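Local atomic coordinates of core protein VP4 (Bluetongue virus, PDB entry 2JHP), a protein that caps viral messenger RNA inside the virus core, uniting several capping steps, methyl transfer among them, in a single chain. Residues A[125-130]-A[482-487]; A[250-255]-A[298-303]; A[455-460]-A[557-562]; A[464-469]-A[568-573]. One frame throughout, in Å; residues are numbered along the deposited sequence.

Interaction 1. Residues A[125-130]-A[482-487]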
loop_
_atom_site.group_PDB
_atom_site.type_symbol
_atom_site.label_atom_id
_atom_site.label_comp_id
_atom_site.label_asym_id
_atom_site.label_seq_id
_atom_site.Cartn_x
_atom_site.Cartn_y
_atom_site.Cartn_z
ATOM N N ALA A 125 -9.631 -1.718 3.225
ATOM C CA ALA A 125 -9.286 -3.136 3.128
ATOM C C ALA A 125 -9.027 -3.801 4.481
ATOM O O ALA A 125 -9.298 -4.994 4.635
ATOM C CB ALA A 125 -8.100 -3.357 2.185
ATOM N N PHE A 126 -8.512 -3.045 5.453
ATOM C CA PHE A 126 -8.287 -3.600 6.790
ATOM C C PHE A 126 -9.620 -3.777 7.506
ATOM O O PHE A 126 -9.751 -4.635 8.387
ATOM C CB PHE A 126 -7.346 -2.725 7.622
ATOM C CG PHE A 126 -5.894 -2.905 7.289
ATOM C CD1 PHE A 126 -5.141 -1.846 6.777
ATOM C CD2 PHE A 126 -5.261 -4.139 7.488
ATOM C CE1 PHE A 126 -3.778 -2.012 6.466
ATOM C CE2 PHE A 126 -3.895 -4.312 7.178
ATOM C CZ PHE A 126 -3.159 -3.242 6.663
ATOM N N LYS A 127 -10.604 -2.969 7.114
ATOM C CA LYS A 127 -11.951 -3.056 7.678
ATOM C C LYS A 127 -12.717 -4.231 7.089
ATOM O O LYS A 127 -13.555 -4.825 7.766
ATOM C CB LYS A 127 -12.741 -1.758 7.457
ATOM C CG LYS A 127 -12.164 -0.529 8.159
ATOM C CD LYS A 127 -12.054 -0.764 9.660
ATOM C CE LYS A 127 -11.337 0.367 10.374
ATOM N NZ LYS A 127 -10.889 -0.066 11.738
ATOM N N MET A 128 -12.409 -4.581 5.843
ATOM C CA MET A 128 -13.199 -5.568 5.117
ATOM C C MET A 128 -12.500 -6.898 4.815
ATOM O O MET A 128 -13.140 -7.818 4.314
ATOM C CB MET A 128 -13.758 -4.964 3.825
ATOM C CG MET A 128 -14.552 -3.680 4.003
ATOM S SD MET A 128 -16.101 -3.917 4.878
ATOM C CE MET A 128 -16.783 -2.270 4.803
ATOM N N ALA A 129 -11.210 -7.030 5.115
ATOM C CA ALA A 129 -10.499 -8.260 4.726
ATOM C C ALA A 129 -9.642 -8.904 5.814
ATOM O O ALA A 129 -9.211 -8.245 6.761
ATOM C CB ALA A 129 -9.677 -8.038 3.438
ATOM N N ILE A 130 -9.425 -10.209 5.670
ATOM C CA ILE A 130 -8.480 -10.944 6.500
ATOM C C ILE A 130 -7.155 -11.097 5.743
ATOM O O ILE A 130 -6.104 -10.806 6.293
ATOM C CB ILE A 130 -9.055 -12.329 6.996
ATOM C CG1 ILE A 130 -9.936 -12.159 8.245
ATOM C CG2 ILE A 130 -7.948 -13.311 7.337
ATOM C CD1 ILE A 130 -11.268 -11.528 7.976
ATOM N N PRO A 482 -18.091 7.260 4.978
ATOM C CA PRO A 482 -17.630 8.583 5.407
ATOM C C PRO A 482 -16.552 8.666 6.498
ATOM O O PRO A 482 -15.864 9.680 6.570
ATOM C CB PRO A 482 -18.918 9.246 5.890
ATOM C CG PRO A 482 -19.960 8.611 5.068
ATOM C CD PRO A 482 -19.561 7.182 5.023
ATOM N N ASP A 483 -16.394 7.657 7.345
ATOM C CA ASP A 483 -15.251 7.692 8.270
ATOM C C ASP A 483 -14.189 6.643 8.028
ATOM O O ASP A 483 -13.245 6.525 8.813
ATOM C CB ASP A 483 -15.678 7.678 9.735
ATOM C CG ASP A 483 -15.662 9.066 10.369
ATOM O OD1 ASP A 483 -16.040 9.175 11.552
ATOM O OD2 ASP A 483 -15.270 10.044 9.690
ATOM N N ILE A 484 -14.335 5.885 6.944
ATOM C CA ILE A 484 -13.210 5.144 6.400
ATOM C C ILE A 484 -12.407 6.100 5.518
ATOM O O ILE A 484 -11.188 6.194 5.663
ATOM C CB ILE A 484 -13.621 3.860 5.636
ATOM C CG1 ILE A 484 -14.384 2.911 6.563
ATOM C CG2 ILE A 484 -12.387 3.145 5.118
ATOM C CD1 ILE A 484 -14.806 1.586 5.936
ATOM N N VAL A 485 -13.089 6.820 4.624
ATOM C CA VAL A 485 -12.428 7.796 3.745
ATOM C C VAL A 485 -13.110 9.149 3.878
ATOM O O VAL A 485 -14.220 9.348 3.389
ATOM C CB VAL A 485 -12.391 7.332 2.248
ATOM C CG1 VAL A 485 -11.574 8.284 1.396
ATOM C CG2 VAL A 485 -11.820 5.920 2.116
ATOM N N LYS A 486 -12.435 10.067 4.556
ATOM C CA LYS A 486 -12.984 11.385 4.861
ATOM C C LYS A 486 -13.039 12.275 3.616
ATOM O O LYS A 486 -12.311 12.049 2.655
ATOM C CB LYS A 486 -12.141 12.075 5.936
ATOM C CG LYS A 486 -12.122 11.392 7.286
ATOM C CD LYS A 486 -11.067 12.046 8.163
ATOM C CE LYS A 486 -10.649 11.153 9.316
ATOM N NZ LYS A 486 -11.636 11.184 10.428
ATOM N N LYS A 487 -13.906 13.284 3.642
ATOM C CA LYS A 487 -14.011 14.244 2.543
ATOM C C LYS A 487 -12.709 15.021 2.344
ATOM O O LYS A 487 -12.353 15.373 1.214
ATOM C CB LYS A 487 -15.156 15.230 2.795
ATOM C CG LYS A 487 -16.364 15.057 1.890
ATOM C CD LYS A 487 -17.468 14.242 2.526
ATOM C CE LYS A 487 -18.827 14.593 1.912
ATOM N NZ LYS A 487 -19.406 15.858 2.486
#
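The side chain of I484 lies over the C-terminal end of helix 114-128, its CD1 touching both K127 and M128. That helix leads into strand 131-132 of a Rossmann-like methyltransferase sheet, and its earlier turns carry R114, F117, G118 and R122 of a guanine pocket. The partner is the loop between helices 470-480 and 493-496. The contact is small, apolar and close to the surface. I484 CD1 comes to 4.0 Å from K127 CG, so the lysine is met on its aliphatic stem, not at its charge. I484 and K127 run past each other in opposite directions. CG1 of I484 stands beside the backbone N (chi1 -59°) and the chain is extended beyond it (chi2 -178°), which carries CD1 straight toward the helix. K127 bends at chi2, -57°, and its amine heads off: NZ is 7.2 Å from I484 CD1. No hydrogen bond joins the two segments. A125 and A129 of this helix end pack on A407 of strand 406-408. On the loop, V485 packs on I474, L477 and M478 of helix 470-480. A129 is the first residue to leave the helix. M128 gives the looser touch, its CE 4.5 Å from I484 CD1.

Interaction 2. Residues A[250-255]-A[298-303]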
loop_
_atom_site.group_PDB
_atom_site.type_symbol
_atom_site.label_atom_id
_atom_site.label_comp_id
_atom_site.label_asym_id
_atom_site.label_seq_id
_atom_site.Cartn_x
_atom_site.Cartn_y
_atom_site.Cartn_z
ATOM N N LYS A 250 10.027 -20.669 34.655
ATOM C CA LYS A 250 9.333 -20.233 35.869
ATOM C C LYS A 250 8.605 -18.885 35.726
ATOM O O LYS A 250 7.709 -18.576 36.514
ATOM C CB LYS A 250 10.258 -20.266 37.101
ATOM C CG LYS A 250 11.407 -19.261 37.103
ATOM C CD LYS A 250 12.187 -19.293 38.421
ATOM C CE LYS A 250 11.425 -18.612 39.561
ATOM N NZ LYS A 250 12.107 -18.757 40.882
ATOM N N HIS A 251 8.971 -18.104 34.711
ATOM C CA HIS A 251 8.299 -16.828 34.447
ATOM C C HIS A 251 7.350 -16.922 33.248
ATOM O O HIS A 251 7.142 -15.946 32.517
ATOM C CB HIS A 251 9.321 -15.691 34.271
ATOM C CG HIS A 251 10.286 -15.568 35.410
ATOM N ND1 HIS A 251 9.887 -15.278 36.697
ATOM C CD2 HIS A 251 11.632 -15.710 35.457
ATOM C CE1 HIS A 251 10.945 -15.248 37.489
ATOM N NE2 HIS A 251 12.017 -15.501 36.760
ATOM N N MET A 252 6.766 -18.105 33.063
ATOM C CA MET A 252 5.811 -18.331 31.984
ATOM C C MET A 252 4.477 -18.822 32.504
ATOM O O MET A 252 4.419 -19.564 33.488
ATOM C CB MET A 252 6.350 -19.355 30.995
ATOM C CG MET A 252 7.307 -18.798 29.983
ATOM S SD MET A 252 7.723 -20.064 28.791
ATOM C CE MET A 252 9.152 -19.311 28.050
ATOM N N ASN A 253 3.410 -18.405 31.830
ATOM C CA ASN A 253 2.074 -18.924 32.091
ATOM C C ASN A 253 1.644 -19.839 30.946
ATOM O O ASN A 253 1.366 -19.377 29.836
ATOM C CB ASN A 253 1.086 -17.771 32.294
ATOM C CG ASN A 253 -0.357 -18.232 32.356
ATOM O OD1 ASN A 253 -0.659 -19.358 32.755
ATOM N ND2 ASN A 253 -1.264 -17.351 31.957
ATOM N N PHE A 254 1.604 -21.138 31.225
ATOM C CA PHE A 254 1.273 -22.135 30.210
ATOM C C PHE A 254 -0.220 -22.317 29.990
ATOM O O PHE A 254 -0.639 -22.671 28.889
ATOM C CB PHE A 254 1.923 -23.481 30.532
ATOM C CG PHE A 254 3.421 -23.433 30.556
ATOM C CD1 PHE A 254 4.115 -23.619 31.758
ATOM C CD2 PHE A 254 4.149 -23.199 29.383
ATOM C CE1 PHE A 254 5.520 -23.563 31.786
ATOM C CE2 PHE A 254 5.547 -23.150 29.401
ATOM C CZ PHE A 254 6.231 -23.331 30.604
ATOM N N LEU A 255 -1.021 -22.064 31.024
ATOM C CA LEU A 255 -2.473 -22.255 30.935
ATOM C C LEU A 255 -3.158 -21.254 29.991
ATOM O O LEU A 255 -4.373 -21.304 29.803
ATOM C CB LEU A 255 -3.121 -22.282 32.337
ATOM C CG LEU A 255 -2.864 -23.559 33.151
ATOM C CD1 LEU A 255 -2.954 -23.307 34.655
ATOM C CD2 LEU A 255 -3.802 -24.695 32.727
ATOM N N GLY A 298 8.625 -25.237 21.064
ATOM C CA GLY A 298 7.340 -25.708 21.571
ATOM C C GLY A 298 6.684 -24.621 22.399
ATOM O O GLY A 298 5.465 -24.465 22.360
ATOM N N ALA A 299 7.504 -23.867 23.138
ATOM C CA ALA A 299 7.045 -22.703 23.902
ATOM C C ALA A 299 7.292 -21.384 23.158
ATOM O O ALA A 299 6.668 -20.358 23.458
ATOM C CB ALA A 299 7.716 -22.674 25.270
ATOM N N PHE A 300 8.203 -21.415 22.191
ATOM C CA PHE A 300 8.593 -20.208 21.462
ATOM C C PHE A 300 8.381 -20.332 19.972
ATOM O O PHE A 300 8.807 -21.301 19.360
ATOM C CB PHE A 300 10.065 -19.886 21.708
ATOM C CG PHE A 300 10.331 -19.230 23.022
ATOM C CD1 PHE A 300 10.689 -19.985 24.124
ATOM C CD2 PHE A 300 10.227 -17.841 23.150
ATOM C CE1 PHE A 300 10.935 -19.376 25.327
ATOM C CE2 PHE A 300 10.466 -17.209 24.357
ATOM C CZ PHE A 300 10.826 -17.968 25.447
ATOM N N SER A 301 7.742 -19.326 19.384
ATOM C CA SER A 301 7.595 -19.259 17.920
ATOM C C SER A 301 8.937 -19.042 17.186
ATOM O O SER A 301 9.125 -19.514 16.059
ATOM C CB SER A 301 6.678 -18.106 17.554
ATOM O OG SER A 301 7.357 -16.883 17.782
ATOM N N SER A 302 9.842 -18.302 17.821
ATOM C CA SER A 302 11.063 -17.854 17.166
ATOM C C SER A 302 12.105 -17.384 18.165
ATOM O O SER A 302 11.780 -17.023 19.292
ATOM C CB SER A 302 10.755 -16.726 16.173
ATOM O OG SER A 302 9.819 -15.803 16.717
ATOM N N ALA A 303 13.361 -17.390 17.739
ATOM C CA ALA A 303 14.451 -16.911 18.570
ATOM C C ALA A 303 15.413 -16.084 17.739
ATOM O O ALA A 303 15.633 -16.369 16.556
ATOM C CB ALA A 303 15.178 -18.076 19.221
#
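This is an apolar packing contact at the N-terminal ends of two neighbouring parallel strands of a Rossmann-like methyltransferase sheet, between the loops that lead into them. Loop 250-255 precedes strand 260-264. Residues 298-301 follow helix 280-295 and enter strand 302-308. The two strands and that helix form a beta-alpha-beta crossover. M252 carries most of the contact. Its CG stands beside the backbone N, and the chain is extended beyond CG (chi2 -174°, chi3 -165°), so the thioether reaches across to the second loop. There its methyl CE meets the outer end of the F300 ring, at 3.3 Å from CE1 of F300. CZ of F300 is 3.4 Å from CE of M252, so the methyl sits by that ring bond. The approach is oblique to the ring plane. On the way, M252 SD passes 4.4 Å from A299 CB. R260 ties the two loops together with hydrogen bonds: its NH1 to the carbonyl O of A299 and its NH2 to that of N253. F300 is buried and meets F262 edge-to-face, while M252 also packs on E192, H194 and M296. F254 covers the base of M252 from the loop's own side. M252 CB lies 4.0 Å above the F254 ring plane, offset toward the rim.

Interaction 3. Residues A[455-460]-A[557-562]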
loop_
_atom_site.group_PDB
_atom_site.type_symbol
_atom_site.label_atom_id
_atom_site.label_comp_id
_atom_site.label_asym_id
_atom_site.label_seq_id
_atom_site.Cartn_x
_atom_site.Cartn_y
_atom_site.Cartn_z
ATOM N N THR A 455 -11.084 -3.166 -21.705
ATOM C CA THR A 455 -11.076 -4.578 -21.325
ATOM C C THR A 455 -11.407 -4.737 -19.830
ATOM O O THR A 455 -12.163 -5.632 -19.444
ATOM C CB THR A 455 -9.722 -5.243 -21.676
ATOM O OG1 THR A 455 -9.369 -4.909 -23.021
ATOM C CG2 THR A 455 -9.814 -6.752 -21.573
ATOM N N VAL A 456 -10.845 -3.851 -19.009
ATOM C CA VAL A 456 -11.080 -3.847 -17.572
ATOM C C VAL A 456 -12.567 -3.671 -17.319
ATOM O O VAL A 456 -13.183 -4.504 -16.654
ATOM C CB VAL A 456 -10.285 -2.711 -16.846
ATOM C CG1 VAL A 456 -10.592 -2.706 -15.362
ATOM C CG2 VAL A 456 -8.798 -2.855 -17.068
ATOM N N MET A 457 -13.132 -2.591 -17.861
ATOM C CA MET A 457 -14.564 -2.315 -17.803
ATOM C C MET A 457 -15.441 -3.510 -18.187
ATOM O O MET A 457 -16.400 -3.852 -17.482
ATOM C CB MET A 457 -14.902 -1.153 -18.724
ATOM C CG MET A 457 -14.663 0.205 -18.126
ATOM S SD MET A 457 -15.135 1.517 -19.253
ATOM C CE MET A 457 -16.912 1.374 -19.271
ATOM N N LEU A 458 -15.103 -4.145 -19.303
ATOM C CA LEU A 458 -15.907 -5.236 -19.842
ATOM C C LEU A 458 -15.787 -6.553 -19.056
ATOM O O LEU A 458 -16.723 -7.350 -19.031
ATOM C CB LEU A 458 -15.622 -5.429 -21.339
ATOM C CG LEU A 458 -16.051 -4.234 -22.206
ATOM C CD1 LEU A 458 -15.312 -4.151 -23.526
ATOM C CD2 LEU A 458 -17.543 -4.261 -22.445
ATOM N N ASN A 459 -14.643 -6.770 -18.415
ATOM C CA ASN A 459 -14.391 -7.994 -17.658
ATOM C C ASN A 459 -14.651 -7.839 -16.177
ATOM O O ASN A 459 -15.090 -8.777 -15.523
ATOM C CB ASN A 459 -12.940 -8.435 -17.827
ATOM C CG ASN A 459 -12.617 -8.870 -19.234
ATOM O OD1 ASN A 459 -13.474 -8.869 -20.117
ATOM N ND2 ASN A 459 -11.361 -9.249 -19.451
ATOM N N GLY A 460 -14.352 -6.654 -15.656
ATOM C CA GLY A 460 -14.341 -6.397 -14.218
ATOM C C GLY A 460 -15.698 -6.286 -13.554
ATOM O O GLY A 460 -15.846 -6.671 -12.398
ATOM N N VAL A 557 -17.968 5.884 -27.470
ATOM C CA VAL A 557 -16.792 6.727 -27.294
ATOM C C VAL A 557 -16.035 6.372 -26.011
ATOM O O VAL A 557 -14.821 6.176 -26.055
ATOM C CB VAL A 557 -17.118 8.239 -27.405
ATOM C CG1 VAL A 557 -15.963 9.082 -26.907
ATOM C CG2 VAL A 557 -17.444 8.608 -28.865
ATOM N N THR A 558 -16.757 6.253 -24.894
ATOM C CA THR A 558 -16.150 5.912 -23.602
ATOM C C THR A 558 -15.312 4.642 -23.696
ATOM O O THR A 558 -14.160 4.631 -23.261
ATOM C CB THR A 558 -17.193 5.752 -22.458
ATOM O OG1 THR A 558 -18.288 4.955 -22.918
ATOM C CG2 THR A 558 -17.723 7.103 -21.993
ATOM N N LEU A 559 -15.882 3.592 -24.288
ATOM C CA LEU A 559 -15.157 2.337 -24.517
ATOM C C LEU A 559 -13.985 2.446 -25.518
ATOM O O LEU A 559 -12.840 2.063 -25.219
ATOM C CB LEU A 559 -16.119 1.255 -24.989
ATOM C CG LEU A 559 -16.981 0.585 -23.927
ATOM C CD1 LEU A 559 -18.010 -0.307 -24.612
ATOM C CD2 LEU A 559 -16.121 -0.208 -22.956
ATOM N N MET A 560 -14.285 2.983 -26.697
ATOM C CA MET A 560 -13.352 3.011 -27.807
ATOM C C MET A 560 -12.186 3.958 -27.546
ATOM O O MET A 560 -11.109 3.761 -28.082
ATOM C CB MET A 560 -14.098 3.386 -29.086
ATOM C CG MET A 560 -13.381 3.048 -30.383
ATOM S SD MET A 560 -13.292 1.294 -30.743
ATOM C CE MET A 560 -14.998 0.928 -31.103
ATOM N N SER A 561 -12.394 4.964 -26.701
ATOM C CA SER A 561 -11.341 5.933 -26.393
ATOM C C SER A 561 -10.188 5.341 -25.579
ATOM O O SER A 561 -9.048 5.791 -25.707
ATOM C CB SER A 561 -11.913 7.145 -25.656
ATOM O OG SER A 561 -12.402 6.778 -24.381
ATOM N N GLY A 562 -10.490 4.350 -24.739
ATOM C CA GLY A 562 -9.512 3.761 -23.827
ATOM C C GLY A 562 -9.113 4.732 -22.724
ATOM O O GLY A 562 -8.140 4.502 -21.999
#
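M457 and L559 both set CG beside the backbone N (chi1 -83° and -78°), and a bend at chi3 of M457, 70°, brings its methyl CE round to L559. This is buried helix-helix packing. In the chain, helix 453-460 falls between strands 433-437 and 466-469 of a Rossmann-like methyltransferase sheet, and helix 551-561 belongs to the helical C-terminal part of the chain. Between the two segments, the nearest CA atoms are those of M457 and L559, 8.2 Å apart. One leucine methyl does the touching from the second helix. L559 CD2 is 4.1 Å from M457 CE. It is also 4.1 Å from L458 CD1, and CG of L458 is equally near. The methyl therefore rests against two successive side chains of helix 453-460, and both meet L559 at a slant. No hydrogen bond crosses between the segments. Y622 of helix 612-625 touches both L458 and L559 and adds a third helix to the apolar cluster. A polar tie flanks it, from R453 NH2 to the carbonyl O of G562. W637 NE1 donates to the carbonyl O of L458. Helix 551-561 stops just after the contact, as G562 turns to positive phi. A weak backbone bond closes this end, G562 N to L559 O at 3.3 Å.

Interaction 4. Residues A[464-469]-A[568-573]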
loop_
_atom_site.group_PDB
_atom_site.type_symbol
_atom_site.label_atom_id
_atom_site.label_comp_id
_atom_site.label_asym_id
_atom_site.label_seq_id
_atom_site.Cartn_x
_atom_site.Cartn_y
_atom_site.Cartn_z
ATOM N N ASP A 464 -21.991 -8.152 -8.096
ATOM C CA ASP A 464 -21.316 -7.865 -6.819
ATOM C C ASP A 464 -19.972 -7.160 -6.921
ATOM O O ASP A 464 -19.421 -6.742 -5.901
ATOM C CB ASP A 464 -21.145 -9.144 -5.993
ATOM C CG ASP A 464 -22.483 -9.732 -5.535
ATOM O OD1 ASP A 464 -23.503 -9.002 -5.530
ATOM O OD2 ASP A 464 -22.508 -10.931 -5.180
ATOM N N ILE A 465 -19.432 -7.036 -8.133
ATOM C CA ILE A 465 -18.133 -6.377 -8.304
ATOM C C ILE A 465 -18.249 -5.042 -9.020
ATOM O O ILE A 465 -18.607 -4.967 -10.195
ATOM C CB ILE A 465 -17.070 -7.283 -8.982
ATOM C CG1 ILE A 465 -16.912 -8.610 -8.232
ATOM C CG2 ILE A 465 -15.708 -6.566 -9.045
ATOM C CD1 ILE A 465 -16.245 -8.493 -6.874
ATOM N N ARG A 466 -17.944 -4.000 -8.261
ATOM C CA ARG A 466 -17.929 -2.626 -8.704
ATOM C C ARG A 466 -16.543 -2.316 -9.313
ATOM O O ARG A 466 -15.512 -2.577 -8.698
ATOM C CB ARG A 466 -18.197 -1.750 -7.481
ATOM C CG ARG A 466 -19.233 -0.641 -7.635
ATOM C CD ARG A 466 -20.669 -1.160 -7.592
ATOM N NE ARG A 466 -20.986 -1.826 -8.855
ATOM C CZ ARG A 466 -21.275 -3.118 -8.964
ATOM N NH1 ARG A 466 -21.531 -3.635 -10.152
ATOM N NH2 ARG A 466 -21.317 -3.892 -7.890
ATOM N N ILE A 467 -16.522 -1.789 -10.532
ATOM C CA ILE A 467 -15.261 -1.529 -11.224
ATOM C C ILE A 467 -15.135 -0.062 -11.625
ATOM O O ILE A 467 -15.923 0.451 -12.415
ATOM C CB ILE A 467 -15.037 -2.499 -12.440
ATOM C CG1 ILE A 467 -13.615 -2.368 -13.006
ATOM C CG2 ILE A 467 -16.051 -2.278 -13.536
ATOM C CD1 ILE A 467 -12.561 -3.038 -12.142
ATOM N N LEU A 468 -14.142 0.610 -11.050
ATOM C CA LEU A 468 -13.984 2.052 -11.226
ATOM C C LEU A 468 -12.528 2.437 -11.332
ATOM O O LEU A 468 -11.647 1.669 -10.955
ATOM C CB LEU A 468 -14.587 2.800 -10.039
ATOM C CG LEU A 468 -16.019 2.558 -9.585
ATOM C CD1 LEU A 468 -16.143 3.157 -8.218
ATOM C CD2 LEU A 468 -17.046 3.190 -10.535
ATOM N N ASP A 469 -12.276 3.637 -11.840
ATOM C CA ASP A 469 -10.938 4.189 -11.832
ATOM C C ASP A 469 -10.656 4.653 -10.416
ATOM O O ASP A 469 -11.588 4.848 -9.639
ATOM C CB ASP A 469 -10.774 5.323 -12.851
ATOM C CG ASP A 469 -11.601 6.550 -12.519
ATOM O OD1 ASP A 469 -11.479 7.070 -11.388
ATOM O OD2 ASP A 469 -12.361 7.022 -13.400
ATOM N N LEU A 568 -19.930 -0.558 -15.776
ATOM C CA LEU A 568 -20.985 -0.886 -16.734
ATOM C C LEU A 568 -22.276 -1.349 -16.073
ATOM O O LEU A 568 -23.353 -0.871 -16.411
ATOM C CB LEU A 568 -20.507 -1.938 -17.741
ATOM C CG LEU A 568 -19.612 -1.438 -18.880
ATOM C CD1 LEU A 568 -19.354 -2.572 -19.859
ATOM C CD2 LEU A 568 -20.234 -0.248 -19.606
ATOM N N PHE A 569 -22.168 -2.276 -15.130
ATOM C CA PHE A 569 -23.358 -2.854 -14.500
ATOM C C PHE A 569 -24.204 -1.784 -13.824
ATOM O O PHE A 569 -25.394 -1.686 -14.062
ATOM C CB PHE A 569 -22.970 -3.916 -13.477
ATOM C CG PHE A 569 -23.817 -5.137 -13.543
ATOM C CD1 PHE A 569 -23.255 -6.380 -13.820
ATOM C CD2 PHE A 569 -25.182 -5.047 -13.356
ATOM C CE1 PHE A 569 -24.051 -7.516 -13.900
ATOM C CE2 PHE A 569 -25.965 -6.158 -13.430
ATOM C CZ PHE A 569 -25.409 -7.404 -13.698
ATOM N N TRP A 570 -23.571 -0.981 -12.975
ATOM C CA TRP A 570 -24.231 0.130 -12.296
ATOM C C TRP A 570 -24.732 1.177 -13.305
ATOM O O TRP A 570 -25.852 1.684 -13.185
ATOM C CB TRP A 570 -23.247 0.720 -11.284
ATOM C CG TRP A 570 -23.657 1.961 -10.592
ATOM C CD1 TRP A 570 -24.887 2.555 -10.610
ATOM C CD2 TRP A 570 -22.841 2.748 -9.720
ATOM N NE1 TRP A 570 -24.878 3.682 -9.819
ATOM C CE2 TRP A 570 -23.631 3.821 -9.262
ATOM C CE3 TRP A 570 -21.508 2.647 -9.277
ATOM C CZ2 TRP A 570 -23.138 4.795 -8.393
ATOM C CZ3 TRP A 570 -21.016 3.621 -8.418
ATOM C CH2 TRP A 570 -21.834 4.674 -7.979
ATOM N N TRP A 571 -23.902 1.470 -14.304
ATOM C CA TRP A 571 -24.255 2.418 -15.363
ATOM C C TRP A 571 -25.486 1.956 -16.158
ATOM O O TRP A 571 -26.445 2.705 -16.293
ATOM C CB TRP A 571 -23.055 2.679 -16.278
ATOM C CG TRP A 571 -23.143 3.956 -17.032
ATOM C CD1 TRP A 571 -22.842 5.204 -16.570
ATOM C CD2 TRP A 571 -23.549 4.117 -18.395
ATOM N NE1 TRP A 571 -23.037 6.136 -17.559
ATOM C CE2 TRP A 571 -23.478 5.496 -18.688
ATOM C CE3 TRP A 571 -23.981 3.230 -19.396
ATOM C CZ2 TRP A 571 -23.824 6.010 -19.939
ATOM C CZ3 TRP A 571 -24.317 3.741 -20.640
ATOM C CH2 TRP A 571 -24.240 5.116 -20.898
ATOM N N PHE A 572 -25.473 0.716 -16.649
ATOM C CA PHE A 572 -26.650 0.149 -17.310
ATOM C C PHE A 572 -27.859 0.190 -16.386
ATOM O O PHE A 572 -28.998 0.363 -16.843
ATOM C CB PHE A 572 -26.407 -1.292 -17.779
ATOM C CG PHE A 572 -25.471 -1.413 -18.958
ATOM C CD1 PHE A 572 -25.503 -0.492 -20.002
ATOM C CD2 PHE A 572 -24.574 -2.474 -19.040
ATOM C CE1 PHE A 572 -24.643 -0.615 -21.090
ATOM C CE2 PHE A 572 -23.715 -2.605 -20.127
ATOM C CZ PHE A 572 -23.751 -1.672 -21.152
ATOM N N LYS A 573 -27.631 0.031 -15.084
ATOM C CA LYS A 573 -28.745 0.058 -14.139
ATOM C C LYS A 573 -29.276 1.480 -13.974
ATOM O O LYS A 573 -30.473 1.677 -13.805
ATOM C CB LYS A 573 -28.365 -0.559 -12.792
ATOM C CG LYS A 573 -29.571 -1.061 -12.012
ATOM C CD LYS A 573 -29.216 -1.702 -10.672
ATOM C CE LYS A 573 -30.474 -1.935 -9.824
ATOM N NZ LYS A 573 -30.125 -2.315 -8.417
#
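The guanidinium of R466 stands almost upright to the F569 ring, their planes 87° apart, and is turned 75° from the W570 indole. F569 CB lies at its edge, near its plane, 3.6 Å from R466 NH1. W570 CB approaches obliquely, 4.2 Å from R466 NE. The arginine thus meets the roots of the two aromatic side chains, and neither pair is a stack. R466 bends at chi2 and chi3 (the latter -75°), which folds the group back toward the loop before its strand. The strand is 466-469, an outermost strand of the Rossmann-like methyltransferase sheet, antiparallel to 499-503. The partner is the first turn of helix 568-576. All three guanidinium nitrogens of R466 have partners outside the two segments, which fix the rotation of the buried group: NE forms a salt bridge with D567 OD2, NH1 bonds to Y462 O, and NH2 bonds to R463 O and E505 O. D567 also accepts from I467 N through OD1 and from W570 N through OD2, so one carboxylate joins strand, arginine and helix start. The CA atoms of R466 and W570 are 7.8 Å apart.

Overall arrangement
Interactions 3 and 4 form one buried block, with centres 12 Å apart. Helix 453-460 runs on to strand 466-469, and helix 551-561 to helix 568-576, so the two contacts join the same parts of the chain twice. They touch directly: L458 CD2 is 3.6 Å from L568 CD1. Interaction 1 lies beside the same methyltransferase sheet, with its centre 20 Å from that of interaction 4. There the I484 side chain is about 14 Å from a bound S-adenosyl-L-homocysteine. Interaction 2 stands apart, in a second sheet of the same strand order, its centre 56 Å from that of interaction 3. There the F300 side chain is about 13 Å from a second bound S-adenosyl-L-homocysteine.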